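Local coordinates for core protein VP4 (Bluetongue virus, PDB 2JHP), which caps viral messenger RNA as a multifunctional enzyme and is one of the proteins that form the inner capsid of the virus, at residues A[571-574]-A[575-579]; A[450-453]-A[454-457]; A[55-59]-A[60-64]. All blocks are in the same frame, centred on the assembly; numbering follows the deposited sequence.

Interaction 1. Residues A[571-574]-A[575-579]; sequences WFKM and ILDWS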
ATOM      1  N   TRP A 571      12.348  20.344  14.551  1.00  8.38           N
ATOM      2  CA  TRP A 571      12.753  20.319  15.958  1.00 -7.44           C
ATOM      3  C   TRP A 571      13.726  21.461  16.293  1.00 11.24           C
ATOM      4  O   TRP A 571      13.482  22.219  17.224  1.00 17.76           O
ATOM      5  CB  TRP A 571      13.336  18.952  16.329  1.00 10.06           C
ATOM      6  CG  TRP A 571      13.296  18.660  17.786  1.00  7.53           C
ATOM      7  CD1 TRP A 571      12.228  18.208  18.503  1.00 35.29           C
ATOM      8  CD2 TRP A 571      14.380  18.787  18.712  1.00 -8.30           C
ATOM      9  NE1 TRP A 571      12.577  18.045  19.821  1.00  8.39           N
ATOM     10  CE2 TRP A 571      13.891  18.401  19.978  1.00 10.47           C
ATOM     11  CE3 TRP A 571      15.718  19.204  18.598  1.00 -3.11           C
ATOM     12  CZ2 TRP A 571      14.689  18.421  21.123  1.00 17.08           C
ATOM     13  CZ3 TRP A 571      16.512  19.216  19.734  1.00 29.91           C
ATOM     14  CH2 TRP A 571      15.994  18.831  20.978  1.00 10.73           C
ATOM     15  N   PHE A 572      14.801  21.604  15.518  1.00  4.48           N
ATOM     16  CA  PHE A 572      15.713  22.737  15.685  1.00  7.26           C
ATOM     17  C   PHE A 572      14.962  24.056  15.559  1.00  1.81           C
ATOM     18  O   PHE A 572      15.306  25.044  16.225  1.00 -9.58           O
ATOM     19  CB  PHE A 572      16.866  22.701  14.673  1.00 13.37           C
ATOM     20  CG  PHE A 572      17.886  21.618  14.931  1.00 10.27           C
ATOM     21  CD1 PHE A 572      18.279  21.290  16.227  1.00 10.03           C
ATOM     22  CD2 PHE A 572      18.482  20.943  13.870  1.00 15.91           C
ATOM     23  CE1 PHE A 572      19.227  20.297  16.457  1.00 29.41           C
ATOM     24  CE2 PHE A 572      19.432  19.951  14.093  1.00 34.33           C
ATOM     25  CZ  PHE A 572      19.804  19.629  15.389  1.00 58.43           C
ATOM     26  N   LYS A 573      13.937  24.090  14.712  1.00 15.27           N
ATOM     27  CA  LYS A 573      13.172  25.323  14.540  1.00 16.38           C
ATOM     28  C   LYS A 573      12.299  25.590  15.764  1.00  9.07           C
ATOM     29  O   LYS A 573      12.103  26.737  16.146  1.00  0.61           O
ATOM     30  CB  LYS A 573      12.346  25.307  13.252  1.00 32.17           C
ATOM     31  CG  LYS A 573      12.007  26.703  12.752  1.00  9.37           C
ATOM     32  CD  LYS A 573      11.200  26.715  11.455  1.00 19.15           C
ATOM     33  CE  LYS A 573      10.662  28.121  11.155  1.00-10.31           C
ATOM     34  NZ  LYS A 573       9.661  28.100  10.041  1.00 16.26           N
ATOM     35  N   MET A 574      11.806  24.527  16.394  1.00 -8.04           N
ATOM     36  CA  MET A 574      10.923  24.672  17.551  1.00 11.75           C
ATOM     37  C   MET A 574      11.708  25.071  18.802  1.00 26.16           C
ATOM     38  O   MET A 574      11.186  25.774  19.669  1.00 33.38           O
ATOM     39  CB  MET A 574      10.048  23.411  17.766  1.00-12.68           C
ATOM     40  CG  MET A 574      10.623  22.308  18.626  1.00 22.98           C
ATOM     41  SD  MET A 574      10.501  22.626  20.391  1.00 17.30           S
ATOM     42  CE  MET A 574       8.920  23.426  20.468  1.00 -8.83           C
ATOM     43  N   ILE A 575      12.964  24.632  18.865  1.00 41.27           N
ATOM     44  CA  ILE A 575      13.838  24.846  20.020  1.00 50.87           C
ATOM     45  C   ILE A 575      14.310  26.299  20.124  1.00 32.55           C
ATOM     46  O   ILE A 575      14.179  26.922  21.180  1.00 34.15           O
ATOM     47  CB  ILE A 575      15.072  23.878  19.993  1.00 55.30           C
ATOM     48  CG1 ILE A 575      14.640  22.406  20.118  1.00 96.75           C
ATOM     49  CG2 ILE A 575      16.106  24.241  21.067  1.00 47.75           C
ATOM     50  CD1 ILE A 575      13.939  22.042  21.415  1.00 79.27           C
ATOM     51  N   LEU A 576      14.839  26.828  19.023  1.00 31.84           N
ATOM     52  CA  LEU A 576      15.456  28.155  19.006  1.00 39.02           C
ATOM     53  C   LEU A 576      14.454  29.277  18.757  1.00 50.29           C
ATOM     54  O   LEU A 576      14.420  30.265  19.497  1.00 49.16           O
ATOM     55  CB  LEU A 576      16.564  28.215  17.952  1.00 41.79           C
ATOM     56  CG  LEU A 576      17.476  26.993  17.846  1.00 18.00           C
ATOM     57  CD1 LEU A 576      18.355  27.100  16.611  1.00 24.36           C
ATOM     58  CD2 LEU A 576      18.317  26.804  19.104  1.00 19.08           C
ATOM     59  N   ASP A 577      13.641  29.114  17.716  1.00 55.55           N
ATOM     60  CA  ASP A 577      12.737  30.168  17.278  1.00 53.46           C
ATOM     61  C   ASP A 577      11.480  30.340  18.128  1.00 28.66           C
ATOM     62  O   ASP A 577      10.776  31.337  17.978  1.00 22.43           O
ATOM     63  CB  ASP A 577      12.335  29.953  15.813  1.00 69.75           C
ATOM     64  CG  ASP A 577      13.376  30.469  14.828  1.00 91.30           C
ATOM     65  OD1 ASP A 577      13.174  30.266  13.607  1.00 -2.80           O
ATOM     66  OD2 ASP A 577      14.389  31.080  15.260  1.00  6.22           O
ATOM     67  N   TRP A 578      11.194  29.394  19.019  1.00 29.45           N
ATOM     68  CA  TRP A 578       9.846  29.321  19.582  1.00 12.47           C
ATOM     69  C   TRP A 578       9.666  29.255  21.116  1.00 15.59           C
ATOM     70  O   TRP A 578       8.639  29.712  21.621  1.00  8.52           O
ATOM     71  CB  TRP A 578       9.076  28.167  18.912  1.00  7.64           C
ATOM     72  CG  TRP A 578       7.634  28.089  19.288  1.00 18.35           C
ATOM     73  CD1 TRP A 578       6.600  28.734  18.689  1.00 24.96           C
ATOM     74  CD2 TRP A 578       7.065  27.321  20.356  1.00 31.56           C
ATOM     75  NE1 TRP A 578       5.417  28.421  19.310  1.00127.79           N
ATOM     76  CE2 TRP A 578       5.673  27.553  20.339  1.00 66.30           C
ATOM     77  CE3 TRP A 578       7.595  26.450  21.320  1.00 -4.53           C
ATOM     78  CZ2 TRP A 578       4.801  26.953  21.253  1.00 17.22           C
ATOM     79  CZ3 TRP A 578       6.730  25.858  22.235  1.00 42.47           C
ATOM     80  CH2 TRP A 578       5.346  26.112  22.193  1.00 14.79           C
ATOM     81  N   SER A 579      10.640  28.730  21.861  1.00 20.17           N
ATOM     82  CA  SER A 579      10.271  28.007  23.087  1.00 21.40           C
ATOM     83  C   SER A 579      10.478  28.422  24.582  1.00 12.40           C
ATOM     84  O   SER A 579       9.600  28.087  25.385  1.00 15.89           O
ATOM     85  CB  SER A 579      10.759  26.549  22.946  1.00 18.05           C
ATOM     86  OG  SER A 579      12.174  26.461  23.019  1.00 25.55           O
TER
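One face of the Trp571 indole carries Ile575, whose CG1 stands 3.6 Å from the centroid of the six-membered ring, 10° off its normal: a CH-pi contact one helical turn along. CD1 of Ile575 follows over the same six-membered ring, 3.7 Å from Trp571 CZ2. The Trp571 ring also meets the ring of His554, their planes about 20° apart. At the second indole, Met574 CE arrives obliquely, 3.4 Å from Trp578 CE3. Met574 gets there by folding back: its CG sits between the backbone N and the carbonyl carbon (chi1 89°) and the chain bends again at chi2 and chi3, which also lays SD 3.6 Å from Ile575 CD1. The thioether thus bridges the Ile575 and Trp578 side chains, and Pro513 touches both Met574 and Trp578. The pyrrole nitrogen of Trp578 is held by Asp589.

In the backbone, Ile575 N donates to Trp571 O at 3.0 Å, while the bond from Leu576 N to Phe572 O is weak. Asp577 N reaches Lys573 O at 3.2 Å. Beyond it, Ser579 OG donates to Ile575 O at 2.8 Å, a side-chain bond to a carbonyl of the last turn. This is the last part of helix 568-576, with the chain leaving it near Asp577 and Trp578; Trp571, Phe572, Ile575 and Leu576 pack it among helices 551-561, 612-625 and 635-641, and Met574 against the loop at Pro513.

Interaction 2. Residues A[450-453]-A[454-457]; sequences ALPR and STVM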
ATOM      1  N   ALA A 450      16.256  -3.056   7.897  1.00  8.62           N
ATOM      2  CA  ALA A 450      16.095  -1.809   8.637  1.00 11.98           C
ATOM      3  C   ALA A 450      17.194  -0.792   8.340  1.00 13.58           C
ATOM      4  O   ALA A 450      18.368  -1.112   8.412  1.00 20.18           O
ATOM      5  CB  ALA A 450      16.038  -2.100  10.134  1.00  5.26           C
ATOM      6  N   LEU A 451      16.795   0.436   8.005  1.00 14.32           N
ATOM      7  CA  LEU A 451      17.709   1.581   7.942  1.00 20.98           C
ATOM      8  C   LEU A 451      17.943   2.061   9.366  1.00 20.01           C
ATOM      9  O   LEU A 451      17.009   2.093  10.156  1.00 20.45           O
ATOM     10  CB  LEU A 451      17.108   2.734   7.118  1.00 17.20           C
ATOM     11  CG  LEU A 451      16.932   2.615   5.603  1.00 37.83           C
ATOM     12  CD1 LEU A 451      16.563   3.949   4.998  1.00-10.36           C
ATOM     13  CD2 LEU A 451      18.178   2.031   4.934  1.00 -6.13           C
ATOM     14  N   PRO A 452      19.200   2.385   9.721  1.00 16.57           N
ATOM     15  CA  PRO A 452      19.423   2.968  11.048  1.00  6.78           C
ATOM     16  C   PRO A 452      18.614   4.241  11.229  1.00 13.47           C
ATOM     17  O   PRO A 452      18.711   5.142  10.406  1.00 11.11           O
ATOM     18  CB  PRO A 452      20.937   3.265  11.043  1.00 -9.69           C
ATOM     19  CG  PRO A 452      21.509   2.307  10.063  1.00-11.23           C
ATOM     20  CD  PRO A 452      20.474   2.191   8.991  1.00 10.37           C
ATOM     21  N   ARG A 453      17.807   4.302  12.284  1.00  7.58           N
ATOM     22  CA  ARG A 453      16.971   5.482  12.581  1.00 15.09           C
ATOM     23  C   ARG A 453      17.712   6.814  12.617  1.00 19.99           C
ATOM     24  O   ARG A 453      17.229   7.812  12.083  1.00 22.29           O
ATOM     25  CB  ARG A 453      16.241   5.315  13.906  1.00 14.42           C
ATOM     26  CG  ARG A 453      15.092   4.343  13.860  1.00 12.84           C
ATOM     27  CD  ARG A 453      14.320   4.429  15.135  1.00 34.29           C
ATOM     28  NE  ARG A 453      13.186   3.530  15.112  1.00 18.52           N
ATOM     29  CZ  ARG A 453      13.232   2.246  15.465  1.00 10.40           C
ATOM     30  NH1 ARG A 453      12.129   1.513  15.396  1.00 12.47           N
ATOM     31  NH2 ARG A 453      14.375   1.704  15.881  1.00 16.74           N
ATOM     32  N   SER A 454      18.873   6.829  13.260  1.00 18.46           N
ATOM     33  CA  SER A 454      19.639   8.055  13.418  1.00 20.59           C
ATOM     34  C   SER A 454      20.160   8.531  12.073  1.00 16.67           C
ATOM     35  O   SER A 454      20.218   9.729  11.818  1.00 25.06           O
ATOM     36  CB  SER A 454      20.782   7.869  14.414  1.00 21.22           C
ATOM     37  OG  SER A 454      21.755   6.962  13.923  1.00 17.19           O
ATOM     38  N   THR A 455      20.514   7.588  11.206  1.00 15.44           N
ATOM     39  CA  THR A 455      20.945   7.919   9.848  1.00 20.59           C
ATOM     40  C   THR A 455      19.781   8.526   9.045  1.00 16.34           C
ATOM     41  O   THR A 455      19.964   9.496   8.305  1.00 22.55           O
ATOM     42  CB  THR A 455      21.537   6.680   9.133  1.00 26.35           C
ATOM     43  OG1 THR A 455      22.480   6.043   9.998  1.00 14.82           O
ATOM     44  CG2 THR A 455      22.258   7.079   7.861  1.00 -8.50           C
ATOM     45  N   VAL A 456      18.591   7.954   9.216  1.00 16.80           N
ATOM     46  CA  VAL A 456      17.384   8.427   8.552  1.00 13.08           C
ATOM     47  C   VAL A 456      17.141   9.873   8.948  1.00 15.59           C
ATOM     48  O   VAL A 456      17.050  10.743   8.083  1.00 14.98           O
ATOM     49  CB  VAL A 456      16.131   7.563   8.918  1.00 15.54           C
ATOM     50  CG1 VAL A 456      14.887   8.115   8.249  1.00 20.56           C
ATOM     51  CG2 VAL A 456      16.330   6.117   8.532  1.00 18.80           C
ATOM     52  N   MET A 457      17.048  10.116  10.257  1.00 20.85           N
ATOM     53  CA  MET A 457      16.915  11.456  10.820  1.00 18.05           C
ATOM     54  C   MET A 457      17.915  12.468  10.253  1.00 17.11           C
ATOM     55  O   MET A 457      17.542  13.582   9.860  1.00 22.00           O
ATOM     56  CB  MET A 457      17.089  11.399  12.330  1.00 17.06           C
ATOM     57  CG  MET A 457      15.849  11.008  13.085  1.00 12.65           C
ATOM     58  SD  MET A 457      16.124  11.016  14.857  1.00 16.36           S
ATOM     59  CE  MET A 457      16.293  12.757  15.202  1.00  6.22           C
TER
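Leu451 and Val456 meet across the start of helix 453-460, where Pro452 occupies the N-cap position. Leu451 CB lies 3.7 Å from Val456 CG2, the two side chains crossing at about a right angle. Both also touch Tyr425 of helix 421-430, so this apolar contact bridges from the incoming loop over the first turn to a neighbouring helix.

A proline has no side-chain acceptor to offer the first turn; what it contributes is its carbonyl. Pro452 O accepts from Val456 N at 3.1 Å. The next bond follows at once: Met457 N donates to Arg453 O at 2.9 Å and is almost straight, 177° at the hydrogen. The loop ahead of the cap is tied down as well, through backbone hydrogen bonding of Leu451 with Trp437.

The polar side chains of the turn find their partners in the C-terminal part of the chain. Arg453 runs extended from CG to NE, and its NH2 donates to Gly562 O just beyond helix 551-561. Ser454 OG is bonded to both Tyr622 OH and Glu630 OE1, and Thr455 OG1 is bonded to that same carboxylate oxygen. One glutamate oxygen therefore joins two consecutive hydroxyls of the first turn. Thr455 OG1 is placed beside its own backbone N (chi1 -48°), alongside the proline ring with the two side chains pointing the same way, and comes within 3.3 Å of Pro452 CB.

Interaction 3. Residues A[55-59]-A[60-64]; sequences SKWTI and RQLRG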
ATOM      1  N   SER A  55     -10.690   8.940  29.979  1.00  9.21           N
ATOM      2  CA  SER A  55     -11.689   9.802  29.349  1.00 -0.24           C
ATOM      3  C   SER A  55     -11.318  11.288  29.276  1.00 14.80           C
ATOM      4  O   SER A  55     -11.962  12.043  28.545  1.00 10.89           O
ATOM      5  CB  SER A  55     -13.039   9.637  30.045  1.00  3.97           C
ATOM      6  OG  SER A  55     -13.023  10.239  31.333  1.00 29.87           O
ATOM      7  N   LYS A  56     -10.303  11.709  30.031  1.00 23.19           N
ATOM      8  CA  LYS A  56      -9.859  13.106  29.994  1.00 21.79           C
ATOM      9  C   LYS A  56      -8.676  13.337  29.037  1.00 12.68           C
ATOM     10  O   LYS A  56      -8.094  14.427  28.997  1.00 12.39           O
ATOM     11  CB  LYS A  56      -9.572  13.637  31.405  1.00  9.16           C
ATOM     12  CG  LYS A  56      -8.349  13.051  32.094  1.00 69.28           C
ATOM     13  CD  LYS A  56      -8.127  13.754  33.418  1.00105.44           C
ATOM     14  CE  LYS A  56      -6.704  13.596  33.907  1.00  3.49           C
ATOM     15  NZ  LYS A  56      -6.506  14.317  35.199  1.00 68.86           N
ATOM     16  N   TRP A  57      -8.354  12.310  28.252  1.00  6.77           N
ATOM     17  CA  TRP A  57      -7.292  12.389  27.242  1.00  5.22           C
ATOM     18  C   TRP A  57      -7.835  12.371  25.807  1.00 21.06           C
ATOM     19  O   TRP A  57      -8.802  11.657  25.507  1.00 18.13           O
ATOM     20  CB  TRP A  57      -6.275  11.262  27.449  1.00 -4.61           C
ATOM     21  CG  TRP A  57      -5.705  11.218  28.853  1.00  5.74           C
ATOM     22  CD1 TRP A  57      -5.832  10.204  29.758  1.00 15.00           C
ATOM     23  CD2 TRP A  57      -4.936  12.241  29.503  1.00 62.42           C
ATOM     24  NE1 TRP A  57      -5.180  10.525  30.926  1.00 16.20           N
ATOM     25  CE2 TRP A  57      -4.626  11.772  30.797  1.00141.43           C
ATOM     26  CE3 TRP A  57      -4.476  13.509  29.115  1.00 18.79           C
ATOM     27  CZ2 TRP A  57      -3.878  12.523  31.709  1.00 50.65           C
ATOM     28  CZ3 TRP A  57      -3.733  14.255  30.019  1.00 14.48           C
ATOM     29  CH2 TRP A  57      -3.442  13.760  31.303  1.00  5.06           C
ATOM     30  N   THR A  58      -7.222  13.171  24.932  1.00  3.70           N
ATOM     31  CA  THR A  58      -7.618  13.210  23.520  1.00  0.13           C
ATOM     32  C   THR A  58      -7.054  12.010  22.749  1.00 13.88           C
ATOM     33  O   THR A  58      -6.037  11.416  23.134  1.00  6.87           O
ATOM     34  CB  THR A  58      -7.182  14.507  22.801  1.00 14.14           C
ATOM     35  OG1 THR A  58      -5.758  14.528  22.672  1.00  7.60           O
ATOM     36  CG2 THR A  58      -7.671  15.771  23.539  1.00-13.84           C
ATOM     37  N   ILE A  59      -7.724  11.666  21.657  1.00 10.72           N
ATOM     38  CA  ILE A  59      -7.324  10.561  20.792  1.00 24.84           C
ATOM     39  C   ILE A  59      -5.841  10.630  20.359  1.00 14.24           C
ATOM     40  O   ILE A  59      -5.092   9.666  20.546  1.00 18.39           O
ATOM     41  CB  ILE A  59      -8.305  10.402  19.577  1.00 11.97           C
ATOM     42  CG1 ILE A  59      -7.771   9.381  18.577  1.00-11.21           C
ATOM     43  CG2 ILE A  59      -8.548  11.717  18.864  1.00-11.52           C
ATOM     44  CD1 ILE A  59      -7.808   8.006  19.070  1.00 17.32           C
ATOM     45  N   ARG A  60      -5.434  11.772  19.811  1.00 15.99           N
ATOM     46  CA  ARG A  60      -4.066  12.015  19.369  1.00 12.71           C
ATOM     47  C   ARG A  60      -3.052  11.927  20.496  1.00 26.40           C
ATOM     48  O   ARG A  60      -1.905  11.525  20.264  1.00 11.19           O
ATOM     49  CB  ARG A  60      -3.957  13.397  18.726  1.00  9.60           C
ATOM     50  CG  ARG A  60      -4.557  13.500  17.330  1.00  9.53           C
ATOM     51  CD  ARG A  60      -4.325  14.878  16.801  1.00  5.02           C
ATOM     52  NE  ARG A  60      -2.978  15.043  16.271  1.00 49.70           N
ATOM     53  CZ  ARG A  60      -2.232  16.130  16.438  1.00  3.30           C
ATOM     54  NH1 ARG A  60      -2.683  17.154  17.151  1.00 13.49           N
ATOM     55  NH2 ARG A  60      -1.023  16.184  15.898  1.00 43.55           N
ATOM     56  N   GLN A  61      -3.460  12.335  21.701  1.00 12.71           N
ATOM     57  CA  GLN A  61      -2.613  12.202  22.880  1.00  7.56           C
ATOM     58  C   GLN A  61      -2.392  10.731  23.150  1.00 11.58           C
ATOM     59  O   GLN A  61      -1.244  10.286  23.273  1.00 19.88           O
ATOM     60  CB  GLN A  61      -3.212  12.898  24.098  1.00 16.52           C
ATOM     61  CG  GLN A  61      -2.987  14.387  24.083  1.00  1.10           C
ATOM     62  CD  GLN A  61      -3.486  15.098  25.347  1.00 -5.73           C
ATOM     63  OE1 GLN A  61      -4.597  14.840  25.830  1.00 25.45           O
ATOM     64  NE2 GLN A  61      -2.664  16.010  25.871  1.00  1.23           N
ATOM     65  N   LEU A  62      -3.487   9.973  23.196  1.00 12.22           N
ATOM     66  CA  LEU A  62      -3.400   8.531  23.446  1.00 16.80           C
ATOM     67  C   LEU A  62      -2.679   7.781  22.325  1.00  6.47           C
ATOM     68  O   LEU A  62      -1.933   6.842  22.589  1.00 25.45           O
ATOM     69  CB  LEU A  62      -4.778   7.923  23.757  1.00 12.98           C
ATOM     70  CG  LEU A  62      -5.392   8.279  25.119  1.00 35.86           C
ATOM     71  CD1 LEU A  62      -6.763   7.636  25.322  1.00 13.28           C
ATOM     72  CD2 LEU A  62      -4.466   7.908  26.270  1.00 16.85           C
ATOM     73  N   ARG A  63      -2.879   8.207  21.080  1.00 19.11           N
ATOM     74  CA  ARG A  63      -2.157   7.592  19.959  1.00 10.12           C
ATOM     75  C   ARG A  63      -0.651   7.857  20.012  1.00 18.48           C
ATOM     76  O   ARG A  63       0.149   6.997  19.639  1.00 19.52           O
ATOM     77  CB  ARG A  63      -2.730   8.036  18.618  1.00  9.56           C
ATOM     78  CG  ARG A  63      -4.057   7.381  18.257  1.00  6.47           C
ATOM     79  CD  ARG A  63      -3.977   5.904  18.067  1.00 -8.78           C
ATOM     80  NE  ARG A  63      -5.167   5.431  17.380  1.00 29.73           N
ATOM     81  CZ  ARG A  63      -5.697   4.215  17.512  1.00 16.06           C
ATOM     82  NH1 ARG A  63      -5.158   3.327  18.337  1.00 20.43           N
ATOM     83  NH2 ARG A  63      -6.788   3.888  16.829  1.00 22.42           N
ATOM     84  N   GLY A  64      -0.279   9.039  20.492  1.00 22.27           N
ATOM     85  CA  GLY A  64       1.123   9.394  20.680  1.00 23.41           C
ATOM     86  C   GLY A  64       1.756   8.520  21.740  1.00 18.43           C
ATOM     87  O   GLY A  64       2.972   8.304  21.742  1.00 21.08           O
TER
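Thr58 and Gln61 bind each other reciprocally at the start of helix 59-64, forming a capping box with Thr58 as N-cap. The helical segment opens with Arg60, whose side chain points away and ends in a salt bridge from NH2 to Asp514 OD2.

Gln61 comes next and closes the box. Its OE1 accepts from Thr58 N at 3.2 Å, a nearly straight bond (172° at the hydrogen) that uses a lone pair in the plane of the amide. In return Gln61 N gives a weak bond to Thr58 OG1, 3.3 Å away. The hydroxyl faces this N-H because OG1 stands between the backbone N and the carbonyl carbon of its own residue (chi1 69°). The amide is gripped at both ends, since NE2 donates to Val597 O. The same OE1 also lies in plane at the edge of the Trp57 indole, 3.5 Å from CE3, with ring and amide planes 64° apart.

Leu62 N donates to Thr58 O at 2.9 Å, and its CG rests 3.9 Å from Trp57 CB. A comparable backbone bond, 2.7 Å long, runs from Arg63 N to Ile59 O. Arg63 then bends at chi2 and passes Ile59 CD1 with its CG at 3.9 Å. Its guanidinium is held by Asp86 and by the carbonyls of Phe67 and Leu489. Gly64 N bonds to Arg60 O.

Trp57 packs on Leu34 and Leu37 of helix 34-41, Leu62 on Phe67 and Phe69 of strand 67-71, and Ile59 on Phe69 and Lys83. In chain order the helix lies between parallel strands 48-51 and 67-71, which flank strand 7-10 in the sheet: a beta-alpha-beta crossover.

Along the chain the order is interaction 3, interaction 2, interaction 1. Interactions 2 and 3 each mark the start of a helix, 453-460 and 59-64, whereas interaction 1 lies on the last part of helix 568-576 and the turn after it. None touches another: the centre of interaction 1 lies about 23 Å from that of interaction 2 and about 24 Å from that of interaction 3, and the latter two centres are about 28 Å apart. Helix 551-561 links interactions 1 and 2, packing on side chains of both, and helix 612-625 likewise meets both. Interaction 3 lies at a helix packed on the N-terminal parallel sheet, yet Arg60 reaches Asp514 beside Pro513, which touches interaction 1. Sequence-distant parts of this capping enzyme are thus packed together.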